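Local coordinates for sensor protein CpxA (Vibrio parahaemolyticus, PDB 3V67), which probably acts as a membrane-bound sensor histidine kinase of a two-component system, the chain here being its periplasmic, PAS-fold sensing domain, at residues Arg10-Asp14 against Glu15-Arg19; Thr23-Ala26 against Ile27-Lys30; Arg79-Gln82 against Asn83-Ser87; Gln96-Gly100 against Arg101-Ala105. One frame throughout, in Å; residues are numbered along the deposited sequence.

Interaction 1: residues Arg10-Asp14 against Glu15-Arg19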
loop_
_atom_site.group_PDB
_atom_site.type_symbol
_atom_site.label_atom_id
_atom_site.label_comp_id
_atom_site.label_asym_id
_atom_site.label_seq_id
_atom_site.Cartn_x
_atom_site.Cartn_y
_atom_site.Cartn_z
ATOM N N ARG A 10 -6.779 -2.996 -6.378
ATOM C CA ARG A 10 -6.201 -3.260 -5.071
ATOM C C ARG A 10 -6.991 -2.567 -3.975
ATOM O O ARG A 10 -7.683 -1.581 -4.225
ATOM C CB ARG A 10 -4.743 -2.804 -5.048
ATOM C CG ARG A 10 -3.912 -3.429 -6.155
ATOM C CD ARG A 10 -2.614 -2.682 -6.384
ATOM N NE ARG A 10 -1.732 -2.733 -5.223
ATOM C CZ ARG A 10 -0.429 -2.484 -5.270
ATOM N NH1 ARG A 10 0.145 -2.175 -6.426
ATOM N NH2 ARG A 10 0.304 -2.552 -4.166
ATOM N N ASP A 11 -6.890 -3.097 -2.762
ATOM C CA ASP A 11 -7.560 -2.512 -1.610
ATOM C C ASP A 11 -7.012 -1.128 -1.308
ATOM O O ASP A 11 -5.827 -0.864 -1.498
ATOM C CB ASP A 11 -7.380 -3.401 -0.377
ATOM C CG ASP A 11 -8.302 -4.602 -0.381
ATOM O OD1 ASP A 11 -9.006 -4.813 -1.392
ATOM O OD2 ASP A 11 -8.316 -5.340 0.626
ATOM N N ILE A 12 -7.884 -0.248 -0.833
ATOM C CA ILE A 12 -7.463 1.055 -0.347
ATOM C C ILE A 12 -7.045 0.908 1.109
ATOM O O ILE A 12 -7.772 0.312 1.904
ATOM C CB ILE A 12 -8.606 2.080 -0.439
ATOM C CG1 ILE A 12 -9.275 2.018 -1.814
ATOM C CG2 ILE A 12 -8.097 3.481 -0.151
ATOM C CD1 ILE A 12 -10.505 2.895 -1.937
ATOM N N PRO A 13 -5.859 1.431 1.456
ATOM C CA PRO A 13 -5.368 1.437 2.837
ATOM C C PRO A 13 -6.396 2.062 3.770
ATOM O O PRO A 13 -6.977 3.090 3.420
ATOM C CB PRO A 13 -4.125 2.324 2.758
ATOM C CG PRO A 13 -3.639 2.150 1.365
ATOM C CD PRO A 13 -4.871 1.989 0.516
ATOM N N ASP A 14 -6.609 1.446 4.929
ATOM C CA ASP A 14 -7.670 1.843 5.857
ATOM C C ASP A 14 -7.686 3.328 6.207
ATOM O O ASP A 14 -8.754 3.924 6.344
ATOM C CB ASP A 14 -7.601 1.011 7.138
ATOM C CG ASP A 14 -7.855 -0.459 6.886
ATOM O OD1 ASP A 14 -8.312 -0.797 5.773
ATOM O OD2 ASP A 14 -7.608 -1.275 7.799
ATOM N N GLU A 15 -6.503 3.918 6.357
ATOM C CA GLU A 15 -6.395 5.340 6.661
ATOM C C GLU A 15 -6.884 6.182 5.488
ATOM O O GLU A 15 -7.610 7.164 5.670
ATOM C CB GLU A 15 -4.952 5.709 7.020
ATOM C CG GLU A 15 -3.896 5.148 6.071
ATOM C CD GLU A 15 -3.408 3.767 6.478
ATOM O OE1 GLU A 15 -3.652 3.366 7.635
ATOM O OE2 GLU A 15 -2.779 3.085 5.640
ATOM N N HIS A 16 -6.488 5.781 4.285
ATOM C CA HIS A 16 -6.906 6.467 3.072
ATOM C C HIS A 16 -8.412 6.351 2.885
ATOM O O HIS A 16 -9.081 7.348 2.624
ATOM C CB HIS A 16 -6.163 5.916 1.851
ATOM C CG HIS A 16 -4.700 6.243 1.831
ATOM N ND1 HIS A 16 -3.953 6.242 0.673
ATOM C CD2 HIS A 16 -3.846 6.580 2.827
ATOM C CE1 HIS A 16 -2.705 6.565 0.954
ATOM N NE2 HIS A 16 -2.612 6.776 2.255
ATOM N N TYR A 17 -8.945 5.140 3.028
ATOM C CA TYR A 17 -10.378 4.923 2.859
ATOM C C TYR A 17 -11.199 5.693 3.893
ATOM O O TYR A 17 -12.209 6.318 3.559
ATOM C CB TYR A 17 -10.722 3.433 2.908
ATOM C CG TYR A 17 -12.212 3.171 2.919
ATOM C CD1 TYR A 17 -12.962 3.251 1.751
ATOM C CD2 TYR A 17 -12.874 2.858 4.099
ATOM C CE1 TYR A 17 -14.328 3.019 1.762
ATOM C CE2 TYR A 17 -14.235 2.624 4.118
ATOM C CZ TYR A 17 -14.956 2.706 2.949
ATOM O OH TYR A 17 -16.311 2.474 2.970
ATOM N N GLN A 18 -10.759 5.639 5.146
ATOM C CA GLN A 18 -11.390 6.382 6.235
ATOM C C GLN A 18 -11.404 7.877 5.926
ATOM O O GLN A 18 -12.431 8.549 6.091
ATOM C CB GLN A 18 -10.655 6.110 7.550
ATOM C CG GLN A 18 -10.666 7.265 8.542
ATOM C CD GLN A 18 -11.953 7.350 9.342
ATOM O OE1 GLN A 18 -13.003 7.711 8.808
ATOM N NE2 GLN A 18 -11.879 7.019 10.632
ATOM N N ARG A 19 -10.269 8.380 5.447
ATOM C CA ARG A 19 -10.171 9.774 5.038
ATOM C C ARG A 19 -11.187 10.101 3.950
ATOM O O ARG A 19 -11.938 11.064 4.073
ATOM C CB ARG A 19 -8.762 10.097 4.549
ATOM C CG ARG A 19 -8.629 11.498 3.983
ATOM C CD ARG A 19 -8.933 12.553 5.040
ATOM N NE ARG A 19 -7.716 13.105 5.628
ATOM C CZ ARG A 19 -7.126 12.631 6.720
ATOM N NH1 ARG A 19 -7.638 11.587 7.358
ATOM N NH2 ARG A 19 -6.019 13.202 7.175
#
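One face of the His16 imidazole is met by CB of Pro13, which lies 4.0 Å above the ring plane and offset toward the rim, while Ile12 CD1 comes to the edge of the Tyr17 ring, near its plane. Both contacts lie at the start of a helix, with Pro13 at its N-cap. The Pro13 carbonyl opens the helical bonding: Tyr17 N reaches Pro13 O at 2.9 Å with a nearly straight N-H angle of 167°, and Gln18 N follows onto Asp14 O at 2.9 Å. Behind the cap, the CG2 branch of Ile12 is wedged against the turn, 3.7 Å from His16 CB and 4.0 Å from Tyr17 CB. Glu15 holds CG between its backbone N and carbonyl carbon (chi1 47°) and bends again at chi2, which folds the carboxylate back over the proline, OE2 3.3 Å from Pro13 CB. Arg10 pairs with Asp14 of the second subunit, which places the start of the helix at the subunit interface. Beneath it, Ile12 packs on Gln96 and Ala105, and Tyr17 on Val108, so the turn from strand 10-11 into helix 14-30 is packed against strands 95-99 and 102-112.

Interaction 2: residues Thr23-Ala26 against Ile27-Lys30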
loop_
_atom_site.group_PDB
_atom_site.type_symbol
_atom_site.label_atom_id
_atom_site.label_comp_id
_atom_site.label_asym_id
_atom_site.label_seq_id
_atom_site.Cartn_x
_atom_site.Cartn_y
_atom_site.Cartn_z
ATOM N N THR A 23 -14.078 13.017 3.976
ATOM C CA THR A 23 -14.248 14.148 3.064
ATOM C C THR A 23 -15.529 14.012 2.249
ATOM O O THR A 23 -16.092 15.006 1.800
ATOM C CB THR A 23 -13.048 14.352 2.104
ATOM O OG1 THR A 23 -13.322 13.735 0.841
ATOM C CG2 THR A 23 -11.767 13.788 2.689
ATOM N N ARG A 24 -15.984 12.777 2.054
ATOM C CA ARG A 24 -17.263 12.540 1.395
ATOM C C ARG A 24 -18.374 13.125 2.257
ATOM O O ARG A 24 -19.165 13.946 1.788
ATOM C CB ARG A 24 -17.488 11.040 1.176
ATOM C CG ARG A 24 -18.660 10.677 0.257
ATOM C CD ARG A 24 -19.985 10.582 1.008
ATOM N NE ARG A 24 -19.826 9.990 2.334
ATOM C CZ ARG A 24 -19.902 8.689 2.596
ATOM N NH1 ARG A 24 -20.137 7.819 1.624
ATOM N NH2 ARG A 24 -19.738 8.256 3.838
ATOM N N ASP A 25 -18.422 12.697 3.517
ATOM C CA ASP A 25 -19.403 13.210 4.470
ATOM C C ASP A 25 -19.316 14.727 4.598
ATOM O O ASP A 25 -20.335 15.412 4.706
ATOM C CB ASP A 25 -19.213 12.556 5.842
ATOM C CG ASP A 25 -19.895 11.203 5.945
ATOM O OD1 ASP A 25 -20.256 10.633 4.895
ATOM O OD2 ASP A 25 -20.070 10.706 7.078
ATOM N N ALA A 26 -18.090 15.245 4.576
ATOM C CA ALA A 26 -17.863 16.684 4.693
ATOM C C ALA A 26 -18.426 17.454 3.502
ATOM O O ALA A 26 -19.085 18.478 3.674
ATOM C CB ALA A 26 -16.383 16.973 4.855
ATOM N N ILE A 27 -18.154 16.962 2.297
ATOM C CA ILE A 27 -18.671 17.573 1.076
ATOM C C ILE A 27 -20.196 17.498 1.055
ATOM O O ILE A 27 -20.874 18.449 0.649
ATOM C CB ILE A 27 -18.083 16.901 -0.186
ATOM C CG1 ILE A 27 -16.607 17.279 -0.351
ATOM C CG2 ILE A 27 -18.860 17.298 -1.429
ATOM C CD1 ILE A 27 -15.979 16.764 -1.636
ATOM N N GLN A 28 -20.725 16.366 1.509
ATOM C CA GLN A 28 -22.165 16.173 1.619
ATOM C C GLN A 28 -22.802 17.201 2.543
ATOM O O GLN A 28 -23.846 17.768 2.231
ATOM C CB GLN A 28 -22.479 14.762 2.123
ATOM C CG GLN A 28 -22.840 13.776 1.035
ATOM C CD GLN A 28 -23.152 12.400 1.575
ATOM O OE1 GLN A 28 -23.593 11.518 0.840
ATOM N NE2 GLN A 28 -22.933 12.209 2.871
ATOM N N ASN A 29 -22.167 17.438 3.685
ATOM C CA ASN A 29 -22.703 18.377 4.664
ATOM C C ASN A 29 -22.527 19.841 4.274
ATOM O O ASN A 29 -23.362 20.682 4.609
ATOM C CB ASN A 29 -22.103 18.121 6.048
ATOM C CG ASN A 29 -23.007 17.277 6.921
ATOM O OD1 ASN A 29 -24.233 17.373 6.837
ATOM N ND2 ASN A 29 -22.410 16.441 7.764
ATOM N N LYS A 30 -21.444 20.141 3.566
ATOM C CA LYS A 30 -21.172 21.510 3.146
ATOM C C LYS A 30 -22.193 22.005 2.129
ATOM O O LYS A 30 -22.665 23.141 2.208
ATOM C CB LYS A 30 -19.765 21.628 2.561
ATOM C CG LYS A 30 -19.491 22.985 1.941
ATOM C CD LYS A 30 -18.022 23.174 1.617
ATOM C CE LYS A 30 -17.772 24.569 1.070
ATOM N NZ LYS A 30 -16.324 24.829 0.857
#
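Arg24 and Gln28, one helical turn apart, run side by side in the same direction, with the methylene CD of the arginine 3.7 Å from the amide carbon CD of the glutamine. Their guanidinium and amide planes are only 12° apart, although Gln28 NE2 approaches the guanidinium obliquely. The glutamine chain is extended beyond CG, which carries the amide back along the aliphatic part of Arg24. There NE2 also comes 3.7 Å from Asp25 OD1, a proximity rather than a bond.

That carboxylate oxygen is already engaged. Arg24 bends at chi2 (-87°) and again at chi3, turning NE and NH2 onto Asp25 OD1, each at 2.7 Å, in a side-on salt bridge that uses one oxygen for both nitrogens. The two-point grip should limit rotation of the guanidinium. Further out, two polar atoms are tied to strand 102-112: Arg24 NH1 donates to the carbonyl of Pro109, and Gln28 OE1 accepts from the backbone N of Val111. Ile27 turns to the buried side, its CG1 lying 3.2 Å from Thr23 O, and packs on Leu112.

The backbone supplies the frame, four consecutive i to i+4 bonds from Ile27 N to Thr23 O through Lys30 N to Ala26 O. Thr23 and Ile27 also pack against the C-terminal tail of the second subunit. This is the last part of an amphipathic alpha helix lying along an antiparallel sheet, the N-terminal helix of a PAS-fold sensor domain, fastened to a strand by both apolar and polar side chains.

Interaction 3: residues Arg79-Gln82 against Asn83-Ser87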
loop_
_atom_site.group_PDB
_atom_site.type_symbol
_atom_site.label_atom_id
_atom_site.label_comp_id
_atom_site.label_asym_id
_atom_site.label_seq_id
_atom_site.Cartn_x
_atom_site.Cartn_y
_atom_site.Cartn_z
ATOM N N ARG A 79 -8.708 10.875 -18.546
ATOM C CA ARG A 79 -8.607 9.567 -19.185
ATOM C C ARG A 79 -8.535 8.458 -18.140
ATOM O O ARG A 79 -9.266 7.460 -18.213
ATOM C CB ARG A 79 -7.370 9.505 -20.082
ATOM C CG ARG A 79 -7.625 9.868 -21.536
ATOM C CD ARG A 79 -7.131 11.263 -21.863
ATOM N NE ARG A 79 -5.728 11.441 -21.500
ATOM C CZ ARG A 79 -4.908 12.301 -22.095
ATOM N NH1 ARG A 79 -5.348 13.054 -23.093
ATOM N NH2 ARG A 79 -3.645 12.401 -21.699
ATOM N N ALA A 80 -7.647 8.647 -17.167
ATOM C CA ALA A 80 -7.469 7.679 -16.094
ATOM C C ALA A 80 -8.776 7.452 -15.340
ATOM O O ALA A 80 -9.150 6.311 -15.069
ATOM C CB ALA A 80 -6.375 8.142 -15.139
ATOM N N MET A 81 -9.473 8.540 -15.017
ATOM C CA MET A 81 -10.745 8.434 -14.303
ATOM C C MET A 81 -11.795 7.673 -15.103
ATOM O O MET A 81 -12.456 6.784 -14.567
ATOM C CB MET A 81 -11.285 9.809 -13.906
ATOM C CG MET A 81 -12.680 9.759 -13.285
ATOM S SD MET A 81 -12.844 8.577 -11.925
ATOM C CE MET A 81 -11.553 9.126 -10.826
ATOM N N GLN A 82 -11.947 8.024 -16.377
ATOM C CA GLN A 82 -12.909 7.335 -17.233
ATOM C C GLN A 82 -12.626 5.839 -17.280
ATOM O O GLN A 82 -13.529 5.007 -17.077
ATOM C CB GLN A 82 -12.891 7.917 -18.646
ATOM C CG GLN A 82 -13.657 7.093 -19.675
ATOM C CD GLN A 82 -15.168 7.194 -19.528
ATOM O OE1 GLN A 82 -15.680 7.755 -18.559
ATOM N NE2 GLN A 82 -15.890 6.654 -20.503
ATOM N N ASN A 83 -11.364 5.506 -17.539
ATOM C CA ASN A 83 -10.945 4.113 -17.545
ATOM C C ASN A 83 -11.296 3.414 -16.236
ATOM O O ASN A 83 -11.821 2.301 -16.247
ATOM C CB ASN A 83 -9.448 3.994 -17.820
ATOM C CG ASN A 83 -8.986 2.553 -17.898
ATOM O OD1 ASN A 83 -8.646 1.943 -16.886
ATOM N ND2 ASN A 83 -8.982 1.997 -19.105
ATOM N N PHE A 84 -11.018 4.077 -15.115
ATOM C CA PHE A 84 -11.317 3.519 -13.799
ATOM C C PHE A 84 -12.799 3.215 -13.650
ATOM O O PHE A 84 -13.176 2.125 -13.216
ATOM C CB PHE A 84 -10.867 4.467 -12.683
ATOM C CG PHE A 84 -11.023 3.892 -11.302
ATOM C CD1 PHE A 84 -10.011 3.136 -10.735
ATOM C CD2 PHE A 84 -12.182 4.105 -10.571
ATOM C CE1 PHE A 84 -10.150 2.603 -9.467
ATOM C CE2 PHE A 84 -12.326 3.575 -9.304
ATOM C CZ PHE A 84 -11.307 2.822 -8.751
ATOM N N VAL A 85 -13.632 4.186 -14.012
ATOM C CA VAL A 85 -15.078 4.044 -13.899
ATOM C C VAL A 85 -15.585 2.864 -14.719
ATOM O O VAL A 85 -16.394 2.066 -14.235
ATOM C CB VAL A 85 -15.810 5.330 -14.330
ATOM C CG1 VAL A 85 -17.309 5.087 -14.435
ATOM C CG2 VAL A 85 -15.513 6.460 -13.357
ATOM N N THR A 86 -15.105 2.738 -15.953
ATOM C CA THR A 86 -15.538 1.619 -16.788
ATOM C C THR A 86 -14.861 0.296 -16.411
ATOM O O THR A 86 -15.246 -0.764 -16.903
ATOM C CB THR A 86 -15.337 1.905 -18.292
ATOM O OG1 THR A 86 -13.987 2.328 -18.527
ATOM C CG2 THR A 86 -16.294 2.993 -18.759
ATOM N N SER A 87 -13.862 0.362 -15.532
ATOM C CA SER A 87 -13.131 -0.833 -15.107
ATOM C C SER A 87 -13.669 -1.445 -13.814
ATOM O O SER A 87 -13.230 -2.521 -13.409
ATOM C CB SER A 87 -11.643 -0.521 -14.926
ATOM O OG SER A 87 -11.084 0.036 -16.101
#
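Four i to i+4 backbone bonds, from Asn83 N to Arg79 O (2.9 Å, N-H angle 173°) through Thr86 N to Gln82 O, carry a regular alpha helix across these residues. On the buried side Met81 meets Val85: the sulfur SD sits 3.7 Å from the CG2 branch, the two side chains crossing at an angle. Met81 starts with CG opposite its backbone N (chi1 174°) and then bends at chi2 and chi3, a course that brings the sulfur round to the valine. The same CG2 also rests 3.3 Å from Met81 O.

Both residues reach Val67 and Tyr120, while Ala80 and Phe84 pack on Ile104 and Tyr99, so this part of helix 75-87 packs on one face of the antiparallel sheet of the PAS fold. Asn83 turns its side chain off the helix, and its OD1 is hydrogen-bonded to Tyr99 OH on strand 95-99.

Along the outer side, Gln82 and Thr86 approach loosely, NE2 of the amide 4.1 Å from the methyl CG2. Thr86 OG1 sits between its backbone N and carbonyl carbon (chi1 52°), bringing the hydroxyl over the preceding turn, where Gln82 O and Asn83 O are both 3.1 Å away; its single proton could serve either carbonyl. Farther along, Ser87 N bonds to Phe84 O, an i to i+3 spacing.

Interaction 4: residues Gln96-Gly100 against Arg101-Ala105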
loop_
_atom_site.group_PDB
_atom_site.type_symbol
_atom_site.label_atom_id
_atom_site.label_comp_id
_atom_site.label_asym_id
_atom_site.label_seq_id
_atom_site.Cartn_x
_atom_site.Cartn_y
_atom_site.Cartn_z
ATOM N N GLN A 96 -8.516 0.676 -5.580
ATOM C CA GLN A 96 -7.657 1.658 -6.229
ATOM C C GLN A 96 -6.857 1.057 -7.382
ATOM O O GLN A 96 -6.486 -0.116 -7.350
ATOM C CB GLN A 96 -6.737 2.349 -5.218
ATOM C CG GLN A 96 -5.751 1.428 -4.523
ATOM C CD GLN A 96 -4.898 2.161 -3.500
ATOM O OE1 GLN A 96 -5.265 3.237 -3.029
ATOM N NE2 GLN A 96 -3.754 1.582 -3.156
ATOM N N ARG A 97 -6.611 1.872 -8.404
ATOM C CA ARG A 97 -5.840 1.457 -9.572
ATOM C C ARG A 97 -4.759 2.486 -9.889
ATOM O O ARG A 97 -4.986 3.690 -9.766
ATOM C CB ARG A 97 -6.747 1.287 -10.792
ATOM C CG ARG A 97 -7.526 -0.020 -10.825
ATOM C CD ARG A 97 -8.410 -0.099 -12.064
ATOM N NE ARG A 97 -8.683 -1.478 -12.453
ATOM C CZ ARG A 97 -9.729 -2.183 -12.036
ATOM N NH1 ARG A 97 -10.613 -1.640 -11.210
ATOM N NH2 ARG A 97 -9.893 -3.434 -12.446
ATOM N N LEU A 98 -3.590 2.013 -10.308
ATOM C CA LEU A 98 -2.482 2.906 -10.625
ATOM C C LEU A 98 -2.364 3.155 -12.125
ATOM O O LEU A 98 -2.228 2.223 -12.915
ATOM C CB LEU A 98 -1.166 2.355 -10.073
ATOM C CG LEU A 98 0.044 3.287 -10.169
ATOM C CD1 LEU A 98 -0.213 4.579 -9.410
ATOM C CD2 LEU A 98 1.294 2.594 -9.645
ATOM N N TYR A 99 -2.422 4.426 -12.503
ATOM C CA TYR A 99 -2.277 4.842 -13.892
ATOM C C TYR A 99 -0.986 5.634 -14.051
ATOM O O TYR A 99 -0.958 6.848 -13.839
ATOM C CB TYR A 99 -3.477 5.687 -14.321
ATOM C CG TYR A 99 -4.774 4.911 -14.366
ATOM C CD1 TYR A 99 -5.199 4.308 -15.543
ATOM C CD2 TYR A 99 -5.565 4.772 -13.232
ATOM C CE1 TYR A 99 -6.374 3.594 -15.592
ATOM C CE2 TYR A 99 -6.743 4.060 -13.271
ATOM C CZ TYR A 99 -7.145 3.473 -14.454
ATOM O OH TYR A 99 -8.321 2.758 -14.501
ATOM N N GLY A 100 0.085 4.939 -14.419
ATOM C CA GLY A 100 1.405 5.537 -14.448
ATOM C C GLY A 100 1.856 5.838 -13.032
ATOM O O GLY A 100 2.273 4.945 -12.297
ATOM N N ARG A 101 1.758 7.103 -12.645
ATOM C CA ARG A 101 2.098 7.521 -11.293
ATOM C C ARG A 101 0.873 8.113 -10.607
ATOM O O ARG A 101 0.972 8.664 -9.512
ATOM C CB ARG A 101 3.229 8.551 -11.320
ATOM C CG ARG A 101 4.589 7.988 -11.709
ATOM C CD ARG A 101 5.340 7.450 -10.500
ATOM N NE ARG A 101 6.707 7.054 -10.836
ATOM C CZ ARG A 101 7.744 7.887 -10.868
ATOM N NH1 ARG A 101 7.574 9.172 -10.590
ATOM N NH2 ARG A 101 8.950 7.436 -11.184
ATOM N N TYR A 102 -0.281 7.994 -11.256
ATOM C CA TYR A 102 -1.514 8.580 -10.742
ATOM C C TYR A 102 -2.481 7.513 -10.239
ATOM O O TYR A 102 -3.102 6.803 -11.026
ATOM C CB TYR A 102 -2.186 9.426 -11.822
ATOM C CG TYR A 102 -3.260 10.361 -11.312
ATOM C CD1 TYR A 102 -2.941 11.431 -10.485
ATOM C CD2 TYR A 102 -4.591 10.183 -11.669
ATOM C CE1 TYR A 102 -3.916 12.290 -10.021
ATOM C CE2 TYR A 102 -5.575 11.040 -11.210
ATOM C CZ TYR A 102 -5.231 12.092 -10.386
ATOM O OH TYR A 102 -6.204 12.951 -9.926
ATOM N N MET A 103 -2.599 7.406 -8.920
ATOM C CA MET A 103 -3.506 6.448 -8.301
ATOM C C MET A 103 -4.932 6.988 -8.251
ATOM O O MET A 103 -5.151 8.172 -7.998
ATOM C CB MET A 103 -3.042 6.118 -6.881
ATOM C CG MET A 103 -3.830 4.999 -6.219
ATOM S SD MET A 103 -3.303 3.376 -6.792
ATOM C CE MET A 103 -1.768 3.205 -5.897
ATOM N N ILE A 104 -5.901 6.113 -8.488
ATOM C CA ILE A 104 -7.304 6.493 -8.415
ATOM C C ILE A 104 -8.085 5.538 -7.526
ATOM O O ILE A 104 -8.034 4.321 -7.718
ATOM C CB ILE A 104 -7.942 6.536 -9.807
ATOM C CG1 ILE A 104 -7.434 7.760 -10.572
ATOM C CG2 ILE A 104 -9.456 6.562 -9.695
ATOM C CD1 ILE A 104 -8.052 7.927 -11.928
ATOM N N ALA A 105 -8.806 6.094 -6.556
ATOM C CA ALA A 105 -9.534 5.284 -5.587
ATOM C C ALA A 105 -11.032 5.579 -5.582
ATOM O O ALA A 105 -11.451 6.733 -5.679
ATOM C CB ALA A 105 -8.947 5.483 -4.192
#
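Met103 lies across from Leu98 and diagonally from Gln96, on the same face of a beta hairpin, and its side chain can be followed outward. CB is 4.1 Å from Leu98 CD1; CG comes to 3.9 Å from Gln96 OE1; SD is 3.4 Å from Arg97 O and also touches Leu98 CB; the terminal CE reaches Gln96 NE2 at 3.8 Å. CG stands opposite the backbone N (chi1 -173°), and bends at chi2 and chi3 then lay the thioether over the partner strand. Gln96, extended beyond CG, crosses the methionine obliquely; nearer the backbone, its CB lies 4.0 Å from Ala105 CB, the residue it pairs with.

The other face carries Arg97, Tyr99, Tyr102 and Ile104. The Tyr102 carbonyl oxygen lies in the plane of the Tyr99 ring, at its edge, while the same oxygen accepts the amide of Tyr99. Reciprocal backbone bonds join Arg97 with Ile104 and Tyr99 with Tyr102, the latter pair closing a type II' turn with Gly100, at positive phi, in its second position. The strand axes run antiparallel at 158°.

Within the sheet, strand 95-99 has strand 10-11 on its other side, and strand 102-112 pairs on its other side with strand 115-124. Helix 75-87 covers the face that carries Tyr99 and Ile104.

In the fold
From the N terminus, interaction 1 turns the chain from edge strand 10-11 into helix 14-30, and interaction 2 follows near the end of that helix, their centres about 17 Å apart. Interaction 3 lies on helix 75-87, after which the hairpin of interaction 4 returns the chain to the sheet. All four are local and in series, so none crosses or encloses another. Interaction 4 links interactions 1 and 3: its strand 95-99 pairs with strand 10-11 of interaction 1, and its Tyr99 and Ile104 receive the helix of interaction 3. Interactions 2 and 3 lie on opposite sides of the chain's centre, and interactions 1 and 2 both touch the second subunit.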